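Local coordinates for protein biotin transporter BioY (Lactococcus lactis subsp. cremoris, PDB 4DVE) that binds biotin within the membrane as the S component of an ECF-type ABC transporter and probably hands it to the energy-coupling complex for uptake, at residues I30-L33 / G34-P37; I48-Q51 / N52-I55; P64-G67 / T68-V71; Y102-A105 / W106-P110. All coordinates share one frame; numbering follows the deposited sequence.

In the fold
The four contacts follow one another along the chain and are joined through neighbouring helices, two of them at biotin. Interaction 1 ends helix 13-33, and its centre lies about 8 Å from that of interaction 2, where the loop runs into helix 52-80; it does not touch interaction 4. Interactions 2 and 4, with centres about 11 Å apart, both touch biotin and meet each other at W106, whose indole NE1 is 3.8 Å from N52 CB. Interaction 3 lies farther along helix 52-80, about 16 Å from interaction 2 between centres, and borders detergent; V71 CG1 nevertheless packs 3.5 Å from W106 O of interaction 4. Ligand pocket and membrane-facing surface thus share these helices.

Interaction 1: I30-L33 / G34-P37; sequences IIIL and GFLP. With BNG (nonyl beta-D-glucopyranoside), chain E.
The C-terminal end of helix 13-33 passes into a type I beta turn, L33 to L36, and here F35 folds back over I31 and I32 in the last turn of the helix. F35 N bonds I32 O at 2.9 Å, whereas L36 N reaches L33 O only weakly. Because F35 CG stands anti to its own carbonyl carbon (chi1 -63°), the ring is carried back across the helix end. One face receives I32 CA in a CH-pi contact, 4.0 Å from the ring centroid, while the I31 carbonyl oxygen lies above the same face toward the rim. Two aliphatic branches add to this: I31 CG2 is 4.0 Å from F35 CE1, and I32 CG1 touches F35 CE2. I31 also faces the bound detergent nonyl glucoside, its CD1 lying 3.7 Å from C5' of the alkyl tail, whose C8' sits near the plane of the F35 ring at its edge. An alanine in place of I31 is likely to cost the F35 ring one of its two aliphatic neighbours, and the detergent tail its contact with CD1. A type I turn thus ends the helix, with F35 packed back on it and edged by detergent, consistent with a membrane-facing surface.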
loop_
_atom_site.group_PDB
_atom_site.type_symbol
_atom_site.label_atom_id
_atom_site.label_comp_id
_atom_site.label_asym_id
_atom_site.label_seq_id
_atom_site.Cartn_x
_atom_site.Cartn_y
_atom_site.Cartn_z
ATOM N N ILE A 30 9.041 2.015 1.094
ATOM C CA ILE A 30 8.267 0.838 1.422
ATOM C C ILE A 30 9.164 -0.251 2.032
ATOM O O ILE A 30 8.800 -0.924 3.043
ATOM C CB ILE A 30 7.524 0.311 0.186
ATOM C CG1 ILE A 30 6.455 1.312 -0.292
ATOM C CG2 ILE A 30 6.883 -1.049 0.512
ATOM C CD1 ILE A 30 6.016 1.104 -1.748
ATOM N N ILE A 31 10.341 -0.423 1.431
ATOM C CA ILE A 31 11.356 -1.366 1.931
ATOM C C ILE A 31 11.829 -0.982 3.338
ATOM O O ILE A 31 11.874 -1.834 4.226
ATOM C CB ILE A 31 12.561 -1.489 0.958
ATOM C CG1 ILE A 31 12.121 -2.139 -0.368
ATOM C CG2 ILE A 31 13.699 -2.303 1.603
ATOM C CD1 ILE A 31 13.150 -2.080 -1.486
ATOM N N ILE A 32 12.148 0.293 3.552
ATOM C CA ILE A 32 12.589 0.782 4.878
ATOM C C ILE A 32 11.528 0.514 5.979
ATOM O O ILE A 32 11.871 0.101 7.074
ATOM C CB ILE A 32 12.980 2.288 4.808
ATOM C CG1 ILE A 32 14.293 2.446 4.013
ATOM C CG2 ILE A 32 13.159 2.901 6.206
ATOM C CD1 ILE A 32 14.570 3.864 3.541
ATOM N N LEU A 33 10.248 0.718 5.672
ATOM C CA LEU A 33 9.171 0.405 6.618
ATOM C C LEU A 33 9.158 -1.065 7.048
ATOM O O LEU A 33 8.798 -1.391 8.173
ATOM C CB LEU A 33 7.806 0.805 6.043
ATOM C CG LEU A 33 7.530 2.306 5.808
ATOM C CD1 LEU A 33 6.170 2.444 5.127
ATOM C CD2 LEU A 33 7.596 3.131 7.075
ATOM N N GLY A 34 9.569 -1.943 6.151
ATOM C CA GLY A 34 9.731 -3.351 6.457
ATOM C C GLY A 34 10.860 -3.704 7.420
ATOM O O GLY A 34 10.926 -4.850 7.861
ATOM N N PHE A 35 11.728 -2.745 7.762
ATOM C CA PHE A 35 12.824 -2.992 8.725
ATOM C C PHE A 35 12.309 -3.033 10.168
ATOM O O PHE A 35 13.013 -3.508 11.059
ATOM C CB PHE A 35 13.936 -1.916 8.650
ATOM C CG PHE A 35 14.666 -1.836 7.333
ATOM C CD1 PHE A 35 14.672 -2.886 6.428
ATOM C CD2 PHE A 35 15.395 -0.689 7.019
ATOM C CE1 PHE A 35 15.372 -2.793 5.233
ATOM C CE2 PHE A 35 16.099 -0.590 5.825
ATOM C CZ PHE A 35 16.083 -1.647 4.930
ATOM N N LEU A 36 11.113 -2.498 10.403
ATOM C CA LEU A 36 10.410 -2.713 11.671
ATOM C C LEU A 36 9.895 -4.143 11.765
ATOM O O LEU A 36 9.193 -4.598 10.881
ATOM C CB LEU A 36 9.199 -1.804 11.795
ATOM C CG LEU A 36 9.363 -0.501 12.549
ATOM C CD1 LEU A 36 9.841 0.554 11.568
ATOM C CD2 LEU A 36 8.023 -0.115 13.179
ATOM N N PRO A 37 10.197 -4.845 12.859
ATOM C CA PRO A 37 9.609 -6.186 12.993
ATOM C C PRO A 37 8.078 -6.117 13.124
ATOM O O PRO A 37 7.539 -5.108 13.585
ATOM C CB PRO A 37 10.229 -6.706 14.292
ATOM C CG PRO A 37 10.485 -5.474 15.085
ATOM C CD PRO A 37 10.933 -4.449 14.072
HETATM C C1 BNG E . 12.824 1.254 -8.887
HETATM C C2 BNG E . 11.652 2.164 -9.235
HETATM C C3 BNG E . 11.360 2.130 -10.730
HETATM C C4 BNG E . 12.634 2.340 -11.540
HETATM C C5 BNG E . 13.747 1.420 -11.054
HETATM C C6 BNG E . 15.043 1.682 -11.813
HETATM C "C1'" BNG E . 14.287 0.630 -7.141
HETATM C "C2'" BNG E . 14.866 1.181 -5.843
HETATM C "C3'" BNG E . 15.364 0.054 -4.946
HETATM C "C4'" BNG E . 15.728 0.578 -3.562
HETATM C "C5'" BNG E . 16.315 -0.529 -2.696
HETATM C "C6'" BNG E . 16.452 -0.074 -1.247
HETATM C "C7'" BNG E . 17.308 -1.049 -0.447
HETATM C "C8'" BNG E . 17.238 -0.742 1.044
HETATM C "C9'" BNG E . 17.589 0.705 1.317
HETATM O O1 BNG E . 13.129 1.382 -7.500
HETATM O O2 BNG E . 10.489 1.742 -8.513
HETATM O O3 BNG E . 10.414 3.156 -11.055
HETATM O O4 BNG E . 12.368 2.079 -12.923
HETATM O O5 BNG E . 13.962 1.628 -9.660
HETATM O O6 BNG E . 16.145 1.135 -11.080
#

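Interaction 2: I48-Q51 / N52-I55. With BTN (biotin), chain D.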
loop_
_atom_site.group_PDB
_atom_site.type_symbol
_atom_site.label_atom_id
_atom_site.label_comp_id
_atom_site.label_asym_id
_atom_site.label_seq_id
_atom_site.Cartn_x
_atom_site.Cartn_y
_atom_site.Cartn_z
ATOM N N ILE A 48 0.749 -7.645 12.834
ATOM C CA ILE A 48 0.587 -6.217 12.624
ATOM C C ILE A 48 1.947 -5.702 12.107
ATOM O O ILE A 48 3.022 -6.079 12.631
ATOM C CB ILE A 48 0.202 -5.510 13.925
ATOM C CG1 ILE A 48 -1.185 -5.995 14.429
ATOM C CG2 ILE A 48 0.284 -3.991 13.774
ATOM C CD1 ILE A 48 -1.509 -5.579 15.874
ATOM N N ILE A 49 1.885 -4.853 11.088
ATOM C CA ILE A 49 3.076 -4.324 10.435
ATOM C C ILE A 49 2.912 -2.826 10.203
ATOM O O ILE A 49 1.834 -2.242 10.434
ATOM C CB ILE A 49 3.332 -5.023 9.060
ATOM C CG1 ILE A 49 2.197 -4.742 8.058
ATOM C CG2 ILE A 49 3.490 -6.545 9.215
ATOM C CD1 ILE A 49 2.541 -5.112 6.620
ATOM N N LEU A 50 3.972 -2.209 9.709
ATOM C CA LEU A 50 3.909 -0.827 9.263
ATOM C C LEU A 50 3.968 -0.700 7.737
ATOM O O LEU A 50 3.533 0.315 7.196
ATOM C CB LEU A 50 5.036 -0.021 9.912
ATOM C CG LEU A 50 5.030 1.497 9.707
ATOM C CD1 LEU A 50 3.709 2.151 10.134
ATOM C CD2 LEU A 50 6.228 2.139 10.426
ATOM N N GLN A 51 4.465 -1.724 7.043
ATOM C CA GLN A 51 4.838 -1.584 5.629
ATOM C C GLN A 51 3.667 -1.264 4.674
ATOM O O GLN A 51 3.855 -0.599 3.642
ATOM C CB GLN A 51 5.632 -2.839 5.209
ATOM C CG GLN A 51 6.133 -2.877 3.806
ATOM C CD GLN A 51 7.163 -3.983 3.568
ATOM O OE1 GLN A 51 8.349 -3.701 3.288
ATOM N NE2 GLN A 51 6.723 -5.225 3.637
ATOM N N ASN A 52 2.454 -1.734 5.007
ATOM C CA ASN A 52 1.300 -1.415 4.200
ATOM C C ASN A 52 1.000 0.092 4.108
ATOM O O ASN A 52 0.355 0.532 3.164
ATOM C CB ASN A 52 0.054 -2.229 4.590
ATOM C CG ASN A 52 -0.408 -1.966 5.996
ATOM O OD1 ASN A 52 0.412 -1.858 6.909
ATOM N ND2 ASN A 52 -1.738 -1.886 6.190
HETATM N N MSE A 53 1.495 0.895 5.042
HETATM C CA MSE A 53 1.333 2.350 4.931
HETATM C C MSE A 53 1.985 2.909 3.657
HETATM O O MSE A 53 1.453 3.845 3.004
HETATM C CB MSE A 53 1.927 3.013 6.174
HETATM C CG MSE A 53 1.723 4.530 6.112
HETATM SE SE MSE A 53 2.290 5.401 7.795
HETATM C CE MSE A 53 4.226 5.215 7.521
ATOM N N GLY A 54 3.170 2.403 3.323
ATOM C CA GLY A 54 3.879 2.877 2.132
ATOM C C GLY A 54 3.108 2.548 0.853
ATOM O O GLY A 54 3.158 3.300 -0.128
ATOM N N ILE A 55 2.443 1.397 0.868
ATOM C CA ILE A 55 1.596 0.971 -0.216
ATOM C C ILE A 55 0.454 1.968 -0.396
ATOM O O ILE A 55 0.096 2.298 -1.514
ATOM C CB ILE A 55 0.980 -0.433 0.017
ATOM C CG1 ILE A 55 2.066 -1.483 0.313
ATOM C CG2 ILE A 55 0.139 -0.843 -1.196
ATOM C CD1 ILE A 55 3.165 -1.562 -0.735
HETATM C C11 BTN D . 4.032 -9.998 4.711
HETATM O O11 BTN D . 5.047 -9.296 4.921
HETATM O O12 BTN D . 4.143 -11.227 4.596
HETATM C C10 BTN D . 2.636 -9.363 4.568
HETATM C C9 BTN D . 1.963 -9.072 5.911
HETATM C C8 BTN D . 0.542 -8.500 5.694
HETATM C C7 BTN D . -0.030 -7.918 6.996
HETATM C C2 BTN D . -1.410 -7.313 6.815
HETATM S S1 BTN D . -1.339 -5.836 5.786
HETATM C C6 BTN D . -2.938 -5.317 6.367
HETATM C C5 BTN D . -3.068 -5.748 7.849
HETATM N N1 BTN D . -2.603 -4.709 8.731
HETATM C C3 BTN D . -1.512 -5.052 9.410
HETATM O O3 BTN D . -0.927 -4.345 10.232
HETATM N N2 BTN D . -1.176 -6.305 9.059
HETATM C C4 BTN D . -2.089 -6.895 8.112
#
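L50 O accepts a hydrogen bond at 3.0 Å from the backbone N of M53, a selenomethionine, and G54 N makes a weaker bond to Q51 O; these backbone bonds lead the chain into helix 52-80. Just before them, the backbone I49 N gives a nearly straight hydrogen bond to the ureido oxygen O3 of biotin, 3.0 Å long at 168°. The N52 amide is held from beyond the segment: OD1 accepts from K176 NZ and ND2 is bonded to D173 OD1, which also binds biotin. K176 NZ bonds I49 O as well.

Van der Waals contacts fill in the rest. N52 CG lies between its backbone N and carbonyl carbon (chi1 62°), which turns the amide back so that OD1 is 3.6 Å from I49 CG1 and ND2 is 3.6 Å from biotin C6. I49 CD1 reaches biotin C7 at 3.8 Å. L50 and M53 run side by side, with CD1 of L50 4.1 Å from CE of M53. A leucine in place of this asparagine would probably leave K176 and D173 each without one hydrogen-bond mate beside the biotin rings. The chemistry implies that the ureido group is read partly by the backbone, while an asparagine tied to a lysine and an aspartate borders the thioether ring.

Interaction 3: P64-G67 / T68-V71; sequences PKYG and TISV. With BNG (nonyl beta-D-glucopyranoside), chain F.
T68 OG1 donates to P64 O at 2.7 Å, a side-chain to backbone bond one turn back along helix 52-80, whose second half lies in a predicted membrane span. The hydroxyl stands anti to T68's carbonyl carbon (chi1 -57°), which directs it toward the preceding turn, and the donor is tilted 31° from the carbonyl plane. Three ordinary helical bonds continue the pattern: I69 N to K65 O, S70 N to Y66 O at 2.9 Å, and V71 N to G67 O. The proline lies where the helix is kinked, since the N of 64 and of 65 lack bonds to the turn before, and the threonine hydroxyl meets the P64 carbonyl at this irregular point. S70 OG is engaged elsewhere, with S23 O of helix 13-33, and S70 O with T27 OG1, so this turn is tied laterally to helix 13-33.

Packing between the side chains is apolar. Y66 and I69 lie side by side and point the same way, CD1 to CD1 at 3.9 Å. On the Y66 ring itself, K65 CG is placed over the centre of one face. The outer surface meets a second bound nonyl glucoside, whose alkyl chain passes over K65, T68 and I69. K65 CA lies 3.6 Å from C2' near the sugar, and I69 CG1 sits 4.0 Å from C7'. Between these two, the T68 methyl, the branch not used by the hydroxyl, rests against the detergent tail with CG2 3.7 Å from C6'.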
loop_
_atom_site.group_PDB
_atom_site.type_symbol
_atom_site.label_atom_id
_atom_site.label_comp_id
_atom_site.label_asym_id
_atom_site.label_seq_id
_atom_site.Cartn_x
_atom_site.Cartn_y
_atom_site.Cartn_z
ATOM N N PRO A 64 -1.935 6.739 -10.521
ATOM C CA PRO A 64 -2.277 5.332 -10.716
ATOM C C PRO A 64 -1.265 4.544 -11.542
ATOM O O PRO A 64 -1.233 3.318 -11.442
ATOM C CB PRO A 64 -3.630 5.394 -11.428
ATOM C CG PRO A 64 -3.594 6.724 -12.153
ATOM C CD PRO A 64 -2.884 7.640 -11.203
ATOM N N LYS A 65 -0.441 5.221 -12.334
ATOM C CA LYS A 65 0.577 4.527 -13.149
ATOM C C LYS A 65 1.878 4.309 -12.367
ATOM O O LYS A 65 2.256 3.165 -12.060
ATOM C CB LYS A 65 0.847 5.289 -14.454
ATOM C CG LYS A 65 1.908 4.643 -15.349
ATOM C CD LYS A 65 2.036 5.363 -16.698
ATOM C CE LYS A 65 2.951 4.540 -17.609
ATOM N NZ LYS A 65 3.292 5.153 -18.922
ATOM N N TYR A 66 2.527 5.411 -12.019
ATOM C CA TYR A 66 3.831 5.373 -11.351
ATOM C C TYR A 66 3.758 4.888 -9.913
ATOM O O TYR A 66 4.695 4.251 -9.430
ATOM C CB TYR A 66 4.548 6.716 -11.491
ATOM C CG TYR A 66 4.843 7.005 -12.952
ATOM C CD1 TYR A 66 5.792 6.273 -13.661
ATOM C CD2 TYR A 66 4.126 7.961 -13.638
ATOM C CE1 TYR A 66 6.020 6.513 -15.016
ATOM C CE2 TYR A 66 4.327 8.190 -14.981
ATOM C CZ TYR A 66 5.271 7.470 -15.662
ATOM O OH TYR A 66 5.442 7.773 -16.999
ATOM N N GLY A 67 2.636 5.131 -9.235
ATOM C CA GLY A 67 2.417 4.512 -7.926
ATOM C C GLY A 67 2.402 3.002 -8.016
ATOM O O GLY A 67 3.022 2.301 -7.205
ATOM N N THR A 68 1.732 2.479 -9.040
ATOM C CA THR A 68 1.694 1.045 -9.261
ATOM C C THR A 68 3.057 0.458 -9.634
ATOM O O THR A 68 3.434 -0.637 -9.186
ATOM C CB THR A 68 0.623 0.679 -10.319
ATOM O OG1 THR A 68 -0.646 1.184 -9.878
ATOM C CG2 THR A 68 0.533 -0.826 -10.509
ATOM N N ILE A 69 3.808 1.195 -10.445
ATOM C CA ILE A 69 5.136 0.761 -10.831
ATOM C C ILE A 69 6.030 0.682 -9.592
ATOM O O ILE A 69 6.760 -0.286 -9.437
ATOM C CB ILE A 69 5.718 1.681 -11.926
ATOM C CG1 ILE A 69 4.943 1.461 -13.241
ATOM C CG2 ILE A 69 7.216 1.449 -12.151
ATOM C CD1 ILE A 69 5.342 2.422 -14.342
ATOM N N SER A 70 5.990 1.702 -8.736
ATOM C CA SER A 70 6.803 1.703 -7.518
ATOM C C SER A 70 6.549 0.499 -6.610
ATOM O O SER A 70 7.502 -0.071 -6.052
ATOM C CB SER A 70 6.535 2.959 -6.675
ATOM O OG SER A 70 7.261 4.025 -7.179
ATOM N N VAL A 71 5.268 0.198 -6.387
ATOM C CA VAL A 71 4.838 -0.964 -5.568
ATOM C C VAL A 71 5.196 -2.263 -6.275
ATOM O O VAL A 71 5.670 -3.226 -5.660
ATOM C CB VAL A 71 3.317 -0.893 -5.201
ATOM C CG1 VAL A 71 2.811 -2.212 -4.588
ATOM C CG2 VAL A 71 3.076 0.289 -4.257
HETATM C C1 BNG F . -4.154 4.311 -15.910
HETATM C C2 BNG F . -4.240 5.832 -15.880
HETATM C C3 BNG F . -5.652 6.290 -15.534
HETATM C C4 BNG F . -6.685 5.578 -16.400
HETATM C C5 BNG F . -6.451 4.072 -16.400
HETATM C C6 BNG F . -7.436 3.368 -17.326
HETATM C "C1'" BNG F . -2.615 2.529 -16.101
HETATM C "C2'" BNG F . -1.369 2.355 -15.241
HETATM C "C3'" BNG F . -0.637 1.066 -15.595
HETATM C "C4'" BNG F . -0.096 0.384 -14.343
HETATM C "C5'" BNG F . 1.296 -0.185 -14.590
HETATM C "C6'" BNG F . 1.409 -1.604 -14.047
HETATM C "C7'" BNG F . 2.784 -1.847 -13.436
HETATM C "C8'" BNG F . 2.967 -3.315 -13.067
HETATM C "C9'" BNG F . 4.272 -3.532 -12.334
HETATM O O1 BNG F . -2.847 3.918 -16.326
HETATM O O2 BNG F . -3.322 6.343 -14.907
HETATM O O3 BNG F . -5.757 7.705 -15.733
HETATM O O4 BNG F . -7.999 5.856 -15.901
HETATM O O5 BNG F . -5.118 3.799 -16.827
HETATM O O6 BNG F . -6.715 2.548 -18.254
#

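Interaction 4: Y102-A105 / W106-P110. With BTN (biotin), chain D.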
loop_
_atom_site.group_PDB
_atom_site.type_symbol
_atom_site.label_atom_id
_atom_site.label_comp_id
_atom_site.label_asym_id
_atom_site.label_seq_id
_atom_site.Cartn_x
_atom_site.Cartn_y
_atom_site.Cartn_z
ATOM N N TYR A 102 -2.992 -10.295 1.155
ATOM C CA TYR A 102 -2.761 -8.894 1.428
ATOM C C TYR A 102 -1.762 -8.331 0.402
ATOM O O TYR A 102 -1.956 -7.248 -0.156
ATOM C CB TYR A 102 -2.212 -8.674 2.837
ATOM C CG TYR A 102 -3.072 -9.221 3.953
ATOM C CD1 TYR A 102 -4.129 -8.468 4.511
ATOM C CD2 TYR A 102 -2.837 -10.511 4.457
ATOM C CE1 TYR A 102 -4.892 -8.978 5.561
ATOM C CE2 TYR A 102 -3.599 -11.028 5.495
ATOM C CZ TYR A 102 -4.632 -10.276 6.039
ATOM O OH TYR A 102 -5.384 -10.841 7.062
ATOM N N ARG A 103 -0.719 -9.104 0.146
ATOM C CA ARG A 103 0.368 -8.726 -0.778
ATOM C C ARG A 103 -0.065 -8.562 -2.230
ATOM O O ARG A 103 0.357 -7.619 -2.905
ATOM C CB ARG A 103 1.508 -9.736 -0.657
ATOM C CG ARG A 103 2.299 -9.422 0.590
ATOM C CD ARG A 103 2.719 -10.607 1.383
ATOM N NE ARG A 103 3.650 -11.430 0.699
ATOM C CZ ARG A 103 4.300 -12.438 1.253
ATOM N NH1 ARG A 103 5.172 -13.105 0.517
ATOM N NH2 ARG A 103 4.118 -12.759 2.520
ATOM N N ILE A 104 -0.922 -9.453 -2.695
ATOM C CA ILE A 104 -1.467 -9.358 -4.027
ATOM C C ILE A 104 -2.384 -8.150 -4.117
ATOM O O ILE A 104 -2.337 -7.424 -5.099
ATOM C CB ILE A 104 -2.220 -10.649 -4.428
ATOM C CG1 ILE A 104 -1.232 -11.815 -4.516
ATOM C CG2 ILE A 104 -2.926 -10.468 -5.761
ATOM C CD1 ILE A 104 -1.889 -13.190 -4.575
ATOM N N ALA A 105 -3.194 -7.913 -3.079
ATOM C CA ALA A 105 -4.051 -6.739 -3.038
ATOM C C ALA A 105 -3.208 -5.450 -3.103
ATOM O O ALA A 105 -3.637 -4.456 -3.718
ATOM C CB ALA A 105 -4.959 -6.739 -1.793
ATOM N N TRP A 106 -2.018 -5.469 -2.500
ATOM C CA TRP A 106 -1.125 -4.291 -2.518
ATOM C C TRP A 106 -0.763 -3.833 -3.915
ATOM O O TRP A 106 -0.655 -2.654 -4.149
ATOM C CB TRP A 106 0.158 -4.533 -1.767
ATOM C CG TRP A 106 0.071 -4.671 -0.280
ATOM C CD1 TRP A 106 -1.029 -4.465 0.557
ATOM C CD2 TRP A 106 1.156 -5.088 0.601
ATOM N NE1 TRP A 106 -0.696 -4.704 1.854
ATOM C CE2 TRP A 106 0.614 -5.087 1.950
ATOM C CE3 TRP A 106 2.488 -5.419 0.408
ATOM C CZ2 TRP A 106 1.392 -5.417 3.055
ATOM C CZ3 TRP A 106 3.266 -5.725 1.525
ATOM C CH2 TRP A 106 2.722 -5.744 2.817
ATOM N N LEU A 107 -0.566 -4.766 -4.846
ATOM C CA LEU A 107 -0.316 -4.420 -6.225
ATOM C C LEU A 107 -1.409 -3.550 -6.852
ATOM O O LEU A 107 -1.100 -2.709 -7.675
ATOM C CB LEU A 107 -0.111 -5.669 -7.080
ATOM C CG LEU A 107 0.268 -5.397 -8.546
ATOM C CD1 LEU A 107 1.582 -4.589 -8.652
ATOM C CD2 LEU A 107 0.352 -6.716 -9.297
ATOM N N PHE A 108 -2.671 -3.719 -6.451
ATOM C CA PHE A 108 -3.781 -2.971 -7.040
ATOM C C PHE A 108 -4.144 -1.694 -6.301
ATOM O O PHE A 108 -4.803 -0.830 -6.858
ATOM C CB PHE A 108 -5.024 -3.871 -7.099
ATOM C CG PHE A 108 -4.845 -5.025 -7.997
ATOM C CD1 PHE A 108 -5.082 -4.896 -9.364
ATOM C CD2 PHE A 108 -4.369 -6.233 -7.507
ATOM C CE1 PHE A 108 -4.877 -5.972 -10.214
ATOM C CE2 PHE A 108 -4.162 -7.311 -8.348
ATOM C CZ PHE A 108 -4.410 -7.184 -9.704
ATOM N N THR A 109 -3.735 -1.598 -5.046
ATOM C CA THR A 109 -4.070 -0.470 -4.179
ATOM C C THR A 109 -3.666 0.893 -4.762
ATOM O O THR A 109 -4.502 1.794 -4.780
ATOM C CB THR A 109 -3.464 -0.689 -2.774
ATOM O OG1 THR A 109 -4.119 -1.821 -2.189
ATOM C CG2 THR A 109 -3.589 0.533 -1.850
ATOM N N PRO A 110 -2.417 1.044 -5.241
ATOM C CA PRO A 110 -2.046 2.387 -5.756
ATOM C C PRO A 110 -2.785 2.748 -7.010
ATOM O O PRO A 110 -3.071 3.906 -7.210
ATOM C CB PRO A 110 -0.531 2.297 -6.018
ATOM C CG PRO A 110 -0.164 0.893 -5.788
ATOM C CD PRO A 110 -1.251 0.151 -5.125
HETATM C C11 BTN D . 4.032 -9.998 4.711
HETATM O O11 BTN D . 5.047 -9.296 4.921
HETATM O O12 BTN D . 4.143 -11.227 4.596
HETATM C C10 BTN D . 2.636 -9.363 4.568
HETATM C C9 BTN D . 1.963 -9.072 5.911
HETATM C C8 BTN D . 0.542 -8.500 5.694
HETATM C C7 BTN D . -0.030 -7.918 6.996
HETATM C C2 BTN D . -1.410 -7.313 6.815
HETATM S S1 BTN D . -1.339 -5.836 5.786
HETATM C C6 BTN D . -2.938 -5.317 6.367
HETATM C C5 BTN D . -3.068 -5.748 7.849
HETATM N N1 BTN D . -2.603 -4.709 8.731
HETATM C C3 BTN D . -1.512 -5.052 9.410
HETATM O O3 BTN D . -0.927 -4.345 10.232
HETATM N N2 BTN D . -1.176 -6.305 9.059
HETATM C C4 BTN D . -2.089 -6.895 8.112
#
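R103 CG stands over one face of the W106 indole, in helix 100-119, 4.2 Å from the centroid of its six-membered ring in a CH-pi contact, and the guanidinium and indole planes are 35° apart. The Y102 ring lays one face against biotin, CD1 3.7 Å from C2, while W106 turns its edge to the thioether sulfur, CZ2 lying 3.9 Å from S1. I104 CG2 packs loosely on F108 CE2.

Hydrogen bonds come next. W106 N binds Y102 O at 2.9 Å, and A105 O accepts from F108 N at 3.0 Å and, weakly, from T109 N. Y102 OH is bonded to N166. P110 has no N-H to give, and the helix is kinked there.

The charged end of R103 forms the last group. Its chain bends at chi2 and chi3 (66° at the latter), bringing NH2 to 2.6 Å from biotin O12 in a weak, bent hydrogen bond. S94 and S99 also bond the guanidinium, and F95 makes a cation-pi contact with it. The chemistry implies a division of labour: an arginine probably held in place by serines and the indole face meets the valerate carboxylate of biotin, while the two aromatics line its apolar thioether ring.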